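Local coordinates for putative ABC transporter, periplasmic binding protein, amino acid (Neisseria gonorrhoeae, PDB 2YJP), which probably serves as the solute receptor of an ABC transporter for L-cysteine, which it binds in a cleft between two lobes, at residues A[87-92]-A[253-257]; A[79-83]-A[270-275]; A[107-111]-A[121-125]. The protein carries 1 engineered substitution. All blocks are in the same frame, centred on the assembly; numbering follows the deposited sequence.

Overall arrangement
All three contacts lie in the lobe of the two-lobed solute-binding fold that carries both chain termini, with their centres about 16 to 18 Å from one another. Contacts 1 and 2 share helix 80-93: its later turns meet helix 248-264 in contact 1, its first turn meets helix 266-274 in contact 2, and these two partner helices follow each other in the chain. Along the sequence, contact 2 encloses contact 1, which in turn encloses contact 3. Contact 3 forms part of the cysteine pocket. A probable hydrogen bond from Asn124 to Asp81 joins it to contact 2, linking the first turn of helix 80-93 to the pocket loop.

Contact 1 (A[87-92]-A[253-257]); sequences DLAKDL and WVNGE
Helices 80-93 and 248-264 pack against each other where the CA atoms of Leu88 and Glu257 come nearest, the axes of the two short segments coming within 11.2 Å at a crossing angle of 111°. This is a helix-helix contact in one lobe of the type II periplasmic binding protein fold, and it brings the C-terminal part of the chain back against an early helix. Trp253 reaches across between the backbones. Its indole runs out from the second helix, CG anti to the backbone N (chi1 -171°), until the six-membered ring lies against the first. Leu92 covers one face of the ring with CD1, a CH-pi contact 3.7 Å from the ring centroid, while its CB sits 3.5 Å from Trp253 CH2. The opposite face is occupied by CG of Glu257, one turn further along the same helix, and the indole is thus clasped between a residue from each helix. In the plane of the ring, the carbonyl O of Leu88 approaches Trp253 CH2 to 3.3 Å at the edge. Beside it, CD2 of Leu88 passes alongside CB of Glu257 at 3.8 Å. Val48 and Ile51 of helix 48-54 add further apolar cover, touching Trp253 and Leu92 respectively. The polar margin belongs to two acids, with Arg266 forming a salt bridge to Asp91. Asp91 OD2 and Glu257 OE1 are 2.5 Å apart, so one carboxyl group probably holds a proton. A water donates to both acids, 2.9 Å from Asp91 OD2 and 2.7 Å from Glu257 OE2.

Contact 2 (A[79-83]-A[270-275]); sequences GFDVE and AYEKTL
Two first torsions set up the meeting of Phe80 with Thr274. In Phe80, CG lies anti to the backbone N (chi1 -177°), which carries the ring edge-on to the backbone of Ala270 and Tyr271; in Thr274, chi1 of 68° tucks OG1 between its own backbone N and carbonyl carbon, from where it donates to Ala270 O at 3.0 Å. That carbonyl oxygen also accepts the helical bond from Thr274 N, and the two donors reach it from opposite faces of its plane. The same OG1 of Thr274 lies 3.2 Å from Phe80 CB. On the other branch, Thr274 CG2 rests 3.6 Å from Gly79 C, Gly79 being the N-cap residue of helix 80-93.

The Phe80 ring is met both over a face and at its edge. Leu275 sets CD1 squarely above the ring, 3.7 Å from the centroid and 10° off the normal, a CH-pi contact. The backbone of Ala270 and Tyr271 borders the edge, and Ala270 CB lies 3.8 Å from Phe80 CE1. One turn on, Glu83 runs antiparallel alongside the Thr274 side chain, Glu83 CG 3.8 Å from Thr274 CG2. Its carboxylate forms a salt bridge with the extended Lys273, whose NZ comes from above the carboxylate plane to Glu83 OE2 at 3.1 Å and makes a weak bond to Glu83 OE1. Lys86, the stronger partner, also forms a salt bridge to Glu83 OE2.

The contact thus joins the start of helix 80-93, which follows strand 77-78 after the single residue Gly79, to the end of helix 266-274, while Leu289 near the C-terminus packs on Phe80 and the loop residues Pro67 and Phe68 touch Leu275.

Contact 3 (A[107-111]-A[121-125]); sequences ANRVE and ILANF. With CYS (cysteine), chain D.
The cysteine-binding pocket is built in part by Arg109, at the start of helix 109-114, and by Asn124 and Phe125, in the loop after strand 120-121. Phe125 sets CD1 over the centre of one face of the Arg109 guanidinium, 3.3 Å from Arg109 CZ, the planes 37° apart. Arg109 CD lies over the face of the Phe125 ring, 4.1 Å from its centroid, a CH-pi contact, and also packs 3.6 Å from Ala123 CB. In the guanidinium plane, Arg109 NH1 donates to Ala123 O at 2.9 Å, almost straight along the carbonyl direction; Ala123 is the centre of an inverse gamma turn. Arg109 NE bonds to Ala106 O, and these two protein carbonyls help fix the rotation of the group. At the ligand carboxylate, Arg109 NH2 bonds to cysteine OXT at 3.0 Å, and NH1 makes a weak bond to cysteine O. Asn124 O accepts from the ligand's amino N at 2.6 Å. Arg131, Thr126, Thr174 and Asp212 also hydrogen-bond the ligand. The carboxylate meets a cation and the amino group a carbonyl oxygen, consistent with recognition of the alpha-amino and alpha-carboxylate groups common to amino acids.

Contact 1 (A[87-92]-A[253-257])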
loop_
_atom_site.group_PDB
_atom_site.type_symbol
_atom_site.label_atom_id
_atom_site.label_comp_id
_atom_site.label_asym_id
_atom_site.label_seq_id
_atom_site.Cartn_x
_atom_site.Cartn_y
_atom_site.Cartn_z
ATOM N N ASP A 87 -1.954 1.823 -16.527
ATOM C CA ASP A 87 -1.139 1.113 -17.508
ATOM C C ASP A 87 -1.744 -0.258 -17.872
ATOM O O ASP A 87 -1.820 -0.614 -19.047
ATOM C CB ASP A 87 0.283 0.962 -16.955
ATOM C CG ASP A 87 1.160 2.196 -17.234
ATOM O OD1 ASP A 87 0.821 2.957 -18.164
ATOM O OD2 ASP A 87 2.219 2.374 -16.555
ATOM N N LEU A 88 -2.165 -1.001 -16.851
ATOM C CA LEU A 88 -2.816 -2.285 -17.031
ATOM C C LEU A 88 -4.107 -2.151 -17.823
ATOM O O LEU A 88 -4.358 -2.962 -18.717
ATOM C CB LEU A 88 -3.151 -2.937 -15.683
ATOM C CG LEU A 88 -2.012 -3.174 -14.737
ATOM C CD1 LEU A 88 -2.481 -4.097 -13.885
ATOM C CD2 LEU A 88 -1.068 -4.065 -15.179
ATOM N N ALA A 89 -4.934 -1.158 -17.484
ATOM C CA ALA A 89 -6.192 -0.908 -18.225
ATOM C C ALA A 89 -5.965 -0.509 -19.702
ATOM O O ALA A 89 -6.699 -0.958 -20.618
ATOM C CB ALA A 89 -7.040 0.115 -17.524
ATOM N N LYS A 90 -4.980 0.352 -19.932
ATOM C CA LYS A 90 -4.631 0.689 -21.283
ATOM C C LYS A 90 -4.268 -0.590 -22.090
ATOM O O LYS A 90 -4.741 -0.750 -23.234
ATOM C CB LYS A 90 -3.473 1.701 -21.300
ATOM C CG LYS A 90 -2.925 1.923 -22.678
ATOM C CD LYS A 90 -2.064 3.156 -22.722
ATOM C CE LYS A 90 -0.978 2.986 -23.719
ATOM N NZ LYS A 90 -1.464 1.984 -24.693
ATOM N N ASP A 91 -3.445 -1.484 -21.512
ATOM C CA ASP A 91 -3.031 -2.687 -22.270
ATOM C C ASP A 91 -4.206 -3.639 -22.436
ATOM O O ASP A 91 -4.370 -4.238 -23.462
ATOM C CB ASP A 91 -1.882 -3.409 -21.572
ATOM C CG ASP A 91 -0.589 -2.681 -21.696
ATOM O OD1 ASP A 91 -0.447 -1.957 -22.702
ATOM O OD2 ASP A 91 0.283 -2.809 -20.790
ATOM N N LEU A 92 -5.024 -3.766 -21.397
ATOM C CA LEU A 92 -6.076 -4.749 -21.404
ATOM C C LEU A 92 -7.276 -4.294 -22.237
ATOM O O LEU A 92 -7.883 -5.079 -22.950
ATOM C CB LEU A 92 -6.538 -5.025 -19.979
ATOM C CG LEU A 92 -7.508 -6.218 -19.902
ATOM C CD1 LEU A 92 -6.829 -7.588 -20.104
ATOM C CD2 LEU A 92 -8.267 -6.191 -18.627
ATOM N N TRP A 253 -1.786 -13.080 -16.771
ATOM C CA TRP A 253 -1.758 -11.828 -17.512
ATOM C C TRP A 253 -1.117 -10.679 -16.749
ATOM O O TRP A 253 -0.276 -9.971 -17.316
ATOM C CB TRP A 253 -3.168 -11.423 -17.921
ATOM C CG TRP A 253 -3.147 -10.285 -18.840
ATOM C CD1 TRP A 253 -2.910 -10.309 -20.190
ATOM C CD2 TRP A 253 -3.324 -8.922 -18.488
ATOM N NE1 TRP A 253 -2.973 -9.028 -20.692
ATOM C CE2 TRP A 253 -3.226 -8.164 -19.667
ATOM C CE3 TRP A 253 -3.593 -8.265 -17.285
ATOM C CZ2 TRP A 253 -3.353 -6.770 -19.672
ATOM C CZ3 TRP A 253 -3.718 -6.893 -17.291
ATOM C CH2 TRP A 253 -3.593 -6.158 -18.466
ATOM N N VAL A 254 -1.494 -10.510 -15.473
ATOM C CA VAL A 254 -0.862 -9.526 -14.569
ATOM C C VAL A 254 0.659 -9.702 -14.449
ATOM O O VAL A 254 1.411 -8.726 -14.582
ATOM C CB VAL A 254 -1.557 -9.413 -13.176
ATOM C CG1 VAL A 254 -0.879 -8.340 -12.284
ATOM C CG2 VAL A 254 -3.009 -8.960 -13.338
ATOM N N ASN A 255 1.110 -10.937 -14.244
ATOM C CA ASN A 255 2.557 -11.267 -14.194
ATOM C C ASN A 255 3.329 -10.759 -15.437
ATOM O O ASN A 255 4.355 -10.111 -15.289
ATOM C CB ASN A 255 2.763 -12.779 -14.098
ATOM C CG ASN A 255 2.426 -13.328 -12.721
ATOM O OD1 ASN A 255 2.308 -12.584 -11.755
ATOM N ND2 ASN A 255 2.271 -14.649 -12.635
ATOM N N GLY A 256 2.825 -11.080 -16.641
ATOM C CA GLY A 256 3.426 -10.681 -17.891
ATOM C C GLY A 256 3.447 -9.158 -18.021
ATOM O O GLY A 256 4.424 -8.564 -18.464
ATOM N N GLU A 257 2.357 -8.530 -17.615
ATOM C CA GLU A 257 2.303 -7.062 -17.572
ATOM C C GLU A 257 3.303 -6.405 -16.636
ATOM O O GLU A 257 3.926 -5.434 -17.043
ATOM C CB GLU A 257 0.926 -6.605 -17.178
ATOM C CG GLU A 257 -0.099 -6.814 -18.235
ATOM C CD GLU A 257 0.079 -5.825 -19.351
ATOM O OE1 GLU A 257 0.178 -4.611 -19.023
ATOM O OE2 GLU A 257 0.150 -6.251 -20.539
HETATM O O HOH W 1 2.211 -4.866 -21.586
#

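Contact 2 (A[79-83]-A[270-275])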
loop_
_atom_site.group_PDB
_atom_site.type_symbol
_atom_site.label_atom_id
_atom_site.label_comp_id
_atom_site.label_asym_id
_atom_site.label_seq_id
_atom_site.Cartn_x
_atom_site.Cartn_y
_atom_site.Cartn_z
ATOM N N GLY A 79 -1.436 8.544 -7.708
ATOM C CA GLY A 79 -0.434 7.856 -6.950
ATOM C C GLY A 79 0.203 6.715 -7.710
ATOM O O GLY A 79 -0.250 6.305 -8.785
ATOM N N PHE A 80 1.250 6.165 -7.108
ATOM C CA PHE A 80 2.036 5.144 -7.743
ATOM C C PHE A 80 1.218 3.902 -8.146
ATOM O O PHE A 80 1.349 3.431 -9.276
ATOM C CB PHE A 80 3.180 4.806 -6.778
ATOM C CG PHE A 80 4.161 3.804 -7.284
ATOM C CD1 PHE A 80 4.923 4.043 -8.419
ATOM C CD2 PHE A 80 4.380 2.641 -6.558
ATOM C CE1 PHE A 80 5.902 3.097 -8.847
ATOM C CE2 PHE A 80 5.330 1.662 -6.970
ATOM C CZ PHE A 80 6.095 1.888 -8.139
ATOM N N ASP A 81 0.410 3.353 -7.248
ATOM C CA ASP A 81 -0.394 2.158 -7.535
ATOM C C ASP A 81 -1.428 2.433 -8.675
ATOM O O ASP A 81 -1.760 1.551 -9.492
ATOM C CB ASP A 81 -1.228 1.784 -6.296
ATOM C CG ASP A 81 -0.410 1.356 -5.101
ATOM O OD1 ASP A 81 0.611 0.670 -5.209
ATOM O OD2 ASP A 81 -0.841 1.692 -3.995
ATOM N N VAL A 82 -1.968 3.640 -8.689
ATOM C CA VAL A 82 -2.969 4.067 -9.666
ATOM C C VAL A 82 -2.336 4.172 -11.056
ATOM O O VAL A 82 -2.967 3.831 -12.097
ATOM C CB VAL A 82 -3.558 5.423 -9.200
ATOM C CG1 VAL A 82 -4.146 6.193 -10.326
ATOM C CG2 VAL A 82 -4.576 5.189 -8.007
ATOM N N GLU A 83 -1.099 4.647 -11.109
ATOM C CA GLU A 83 -0.437 4.746 -12.393
ATOM C C GLU A 83 -0.301 3.333 -12.996
ATOM O O GLU A 83 -0.556 3.132 -14.188
ATOM C CB GLU A 83 0.942 5.380 -12.237
ATOM C CG GLU A 83 0.890 6.821 -11.929
ATOM C CD GLU A 83 0.254 7.629 -13.071
ATOM O OE1 GLU A 83 0.621 7.528 -14.245
ATOM O OE2 GLU A 83 -0.634 8.407 -12.825
ATOM N N ALA A 270 6.408 5.576 -13.635
ATOM C CA ALA A 270 5.480 5.721 -12.503
ATOM C C ALA A 270 6.207 6.206 -11.219
ATOM O O ALA A 270 5.678 7.013 -10.486
ATOM C CB ALA A 270 4.749 4.410 -12.254
ATOM N N TYR A 271 7.420 5.715 -10.958
ATOM C CA TYR A 271 8.166 6.110 -9.749
ATOM C C TYR A 271 8.587 7.583 -9.890
ATOM O O TYR A 271 8.483 8.354 -8.962
ATOM C CB TYR A 271 9.395 5.164 -9.524
ATOM C CG TYR A 271 10.572 5.845 -8.861
ATOM C CD1 TYR A 271 10.711 5.896 -7.482
ATOM C CD2 TYR A 271 11.545 6.459 -9.627
ATOM C CE1 TYR A 271 11.807 6.602 -6.871
ATOM C CE2 TYR A 271 12.621 7.122 -9.053
ATOM C CZ TYR A 271 12.758 7.195 -7.688
ATOM O OH TYR A 271 13.867 7.860 -7.195
ATOM N N GLU A 272 9.058 7.951 -11.073
ATOM C CA GLU A 272 9.478 9.322 -11.353
ATOM C C GLU A 272 8.320 10.300 -11.238
ATOM O O GLU A 272 8.511 11.384 -10.749
ATOM C CB GLU A 272 10.120 9.443 -12.744
ATOM C CG GLU A 272 11.595 9.072 -12.713
ATOM C CD GLU A 272 12.170 8.807 -14.088
ATOM O OE1 GLU A 272 11.490 9.136 -15.094
ATOM O OE2 GLU A 272 13.300 8.256 -14.158
ATOM N N LYS A 273 7.127 9.889 -11.653
ATOM C CA LYS A 273 5.971 10.764 -11.577
ATOM C C LYS A 273 5.455 10.936 -10.160
ATOM O O LYS A 273 5.063 12.023 -9.787
ATOM C CB LYS A 273 4.861 10.266 -12.487
ATOM C CG LYS A 273 3.634 11.154 -12.500
ATOM C CD LYS A 273 2.538 10.540 -13.378
ATOM C CE LYS A 273 1.286 11.426 -13.427
ATOM N NZ LYS A 273 0.317 10.928 -14.441
ATOM N N THR A 274 5.458 9.891 -9.356
ATOM C CA THR A 274 4.696 9.970 -8.113
ATOM C C THR A 274 5.535 9.865 -6.833
ATOM O O THR A 274 5.079 10.321 -5.762
ATOM C CB THR A 274 3.613 8.845 -8.053
ATOM O OG1 THR A 274 4.262 7.575 -7.938
ATOM C CG2 THR A 274 2.635 8.881 -9.285
ATOM N N LEU A 275 6.717 9.244 -6.929
ATOM C CA LEU A 275 7.520 8.937 -5.747
ATOM C C LEU A 275 8.756 9.827 -5.635
ATOM O O LEU A 275 9.043 10.325 -4.553
ATOM C CB LEU A 275 7.945 7.432 -5.671
ATOM C CG LEU A 275 6.785 6.408 -5.631
ATOM C CD1 LEU A 275 7.281 5.005 -5.518
ATOM C CD2 LEU A 275 5.809 6.681 -4.481
#

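Contact 3 (A[107-111]-A[121-125])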
loop_
_atom_site.group_PDB
_atom_site.type_symbol
_atom_site.label_atom_id
_atom_site.label_comp_id
_atom_site.label_asym_id
_atom_site.label_seq_id
_atom_site.Cartn_x
_atom_site.Cartn_y
_atom_site.Cartn_z
ATOM N N ALA A 107 -8.180 -3.295 5.751
ATOM C CA ALA A 107 -8.835 -4.511 6.223
ATOM C C ALA A 107 -9.797 -5.174 5.218
ATOM O O ALA A 107 -10.206 -6.286 5.446
ATOM C CB ALA A 107 -9.575 -4.262 7.565
ATOM N N ASN A 108 -10.144 -4.507 4.121
ATOM C CA ASN A 108 -11.182 -5.037 3.211
ATOM C C ASN A 108 -10.597 -5.624 1.950
ATOM O O ASN A 108 -11.342 -6.181 1.114
ATOM C CB ASN A 108 -12.164 -3.927 2.771
ATOM C CG ASN A 108 -13.180 -3.593 3.851
ATOM O OD1 ASN A 108 -13.337 -4.337 4.799
ATOM N ND2 ASN A 108 -13.832 -2.457 3.723
ATOM N N ARG A 109 -9.275 -5.481 1.799
ATOM C CA ARG A 109 -8.623 -5.864 0.550
ATOM C C ARG A 109 -8.876 -7.319 0.171
ATOM O O ARG A 109 -9.236 -7.568 -0.954
ATOM C CB ARG A 109 -7.136 -5.567 0.556
ATOM C CG ARG A 109 -6.839 -4.060 0.508
ATOM C CD ARG A 109 -5.341 -3.820 0.655
ATOM N NE ARG A 109 -4.914 -4.182 2.002
ATOM C CZ ARG A 109 -3.744 -3.838 2.500
ATOM N NH1 ARG A 109 -2.924 -3.156 1.736
ATOM N NH2 ARG A 109 -3.414 -4.169 3.733
ATOM N N VAL A 110 -8.702 -8.242 1.120
ATOM C CA VAL A 110 -8.919 -9.640 0.900
ATOM C C VAL A 110 -10.404 -9.902 0.561
ATOM O O VAL A 110 -10.687 -10.494 -0.475
ATOM C CB VAL A 110 -8.470 -10.495 2.136
ATOM C CG1 VAL A 110 -9.014 -11.942 2.041
ATOM C CG2 VAL A 110 -6.944 -10.485 2.271
ATOM N N GLU A 111 -11.324 -9.448 1.416
ATOM C CA GLU A 111 -12.752 -9.608 1.173
ATOM C C GLU A 111 -13.261 -9.092 -0.207
ATOM O O GLU A 111 -14.127 -9.677 -0.808
ATOM C CB GLU A 111 -13.561 -8.960 2.327
ATOM C CG GLU A 111 -15.090 -9.020 2.122
ATOM C CD GLU A 111 -15.623 -10.462 1.928
ATOM O OE1 GLU A 111 -15.230 -11.393 2.654
ATOM O OE2 GLU A 111 -16.458 -10.708 1.046
ATOM N N ILE A 121 -6.510 -6.191 -6.846
ATOM C CA ILE A 121 -6.161 -5.284 -5.748
ATOM C C ILE A 121 -4.848 -4.664 -6.085
ATOM O O ILE A 121 -3.872 -5.397 -6.329
ATOM C CB ILE A 121 -6.019 -5.993 -4.390
ATOM C CG1 ILE A 121 -7.394 -6.455 -3.919
ATOM C CG2 ILE A 121 -5.247 -5.087 -3.373
ATOM C CD1 ILE A 121 -8.367 -5.277 -3.563
ATOM N N LEU A 122 -4.833 -3.324 -6.116
ATOM C CA LEU A 122 -3.586 -2.567 -6.196
ATOM C C LEU A 122 -3.610 -1.560 -5.041
ATOM O O LEU A 122 -3.139 -0.422 -5.192
ATOM C CB LEU A 122 -3.480 -1.881 -7.558
ATOM C CG LEU A 122 -2.849 -2.795 -8.641
ATOM C CD1 LEU A 122 -2.894 -2.234 -10.011
ATOM C CD2 LEU A 122 -1.353 -3.178 -8.291
ATOM N N ALA A 123 -4.174 -1.944 -3.900
ATOM C CA ALA A 123 -4.130 -1.092 -2.726
ATOM C C ALA A 123 -2.847 -1.391 -1.944
ATOM O O ALA A 123 -2.869 -2.062 -0.910
ATOM C CB ALA A 123 -5.375 -1.267 -1.843
ATOM N N ASN A 124 -1.733 -0.866 -2.474
ATOM C CA ASN A 124 -0.379 -1.001 -1.902
ATOM C C ASN A 124 -0.187 -2.201 -0.948
ATOM O O ASN A 124 0.157 -2.027 0.239
ATOM C CB ASN A 124 0.029 0.349 -1.239
ATOM C CG ASN A 124 1.520 0.609 -1.318
ATOM O OD1 ASN A 124 2.188 0.850 -0.296
ATOM N ND2 ASN A 124 2.064 0.571 -2.554
ATOM N N PHE A 125 -0.261 -3.404 -1.513
ATOM C CA PHE A 125 -0.584 -4.616 -0.791
ATOM C C PHE A 125 0.619 -5.525 -0.538
ATOM O O PHE A 125 1.197 -6.129 -1.482
ATOM C CB PHE A 125 -1.662 -5.377 -1.588
ATOM C CG PHE A 125 -2.472 -6.352 -0.787
ATOM C CD1 PHE A 125 -2.580 -6.262 0.591
ATOM C CD2 PHE A 125 -3.175 -7.368 -1.450
ATOM C CE1 PHE A 125 -3.372 -7.192 1.293
ATOM C CE2 PHE A 125 -3.952 -8.276 -0.775
ATOM C CZ PHE A 125 -4.068 -8.187 0.580
HETATM N N CYS D . 1.467 -2.359 2.493
HETATM C CA CYS D . 0.979 -2.617 3.868
HETATM C C CYS D . -0.063 -3.737 3.848
HETATM O O CYS D . -0.325 -4.320 2.752
HETATM C CB CYS D . 0.345 -1.380 4.487
HETATM S SG CYS D . -1.012 -0.672 3.536
HETATM O OXT CYS D . -0.608 -4.055 4.909
#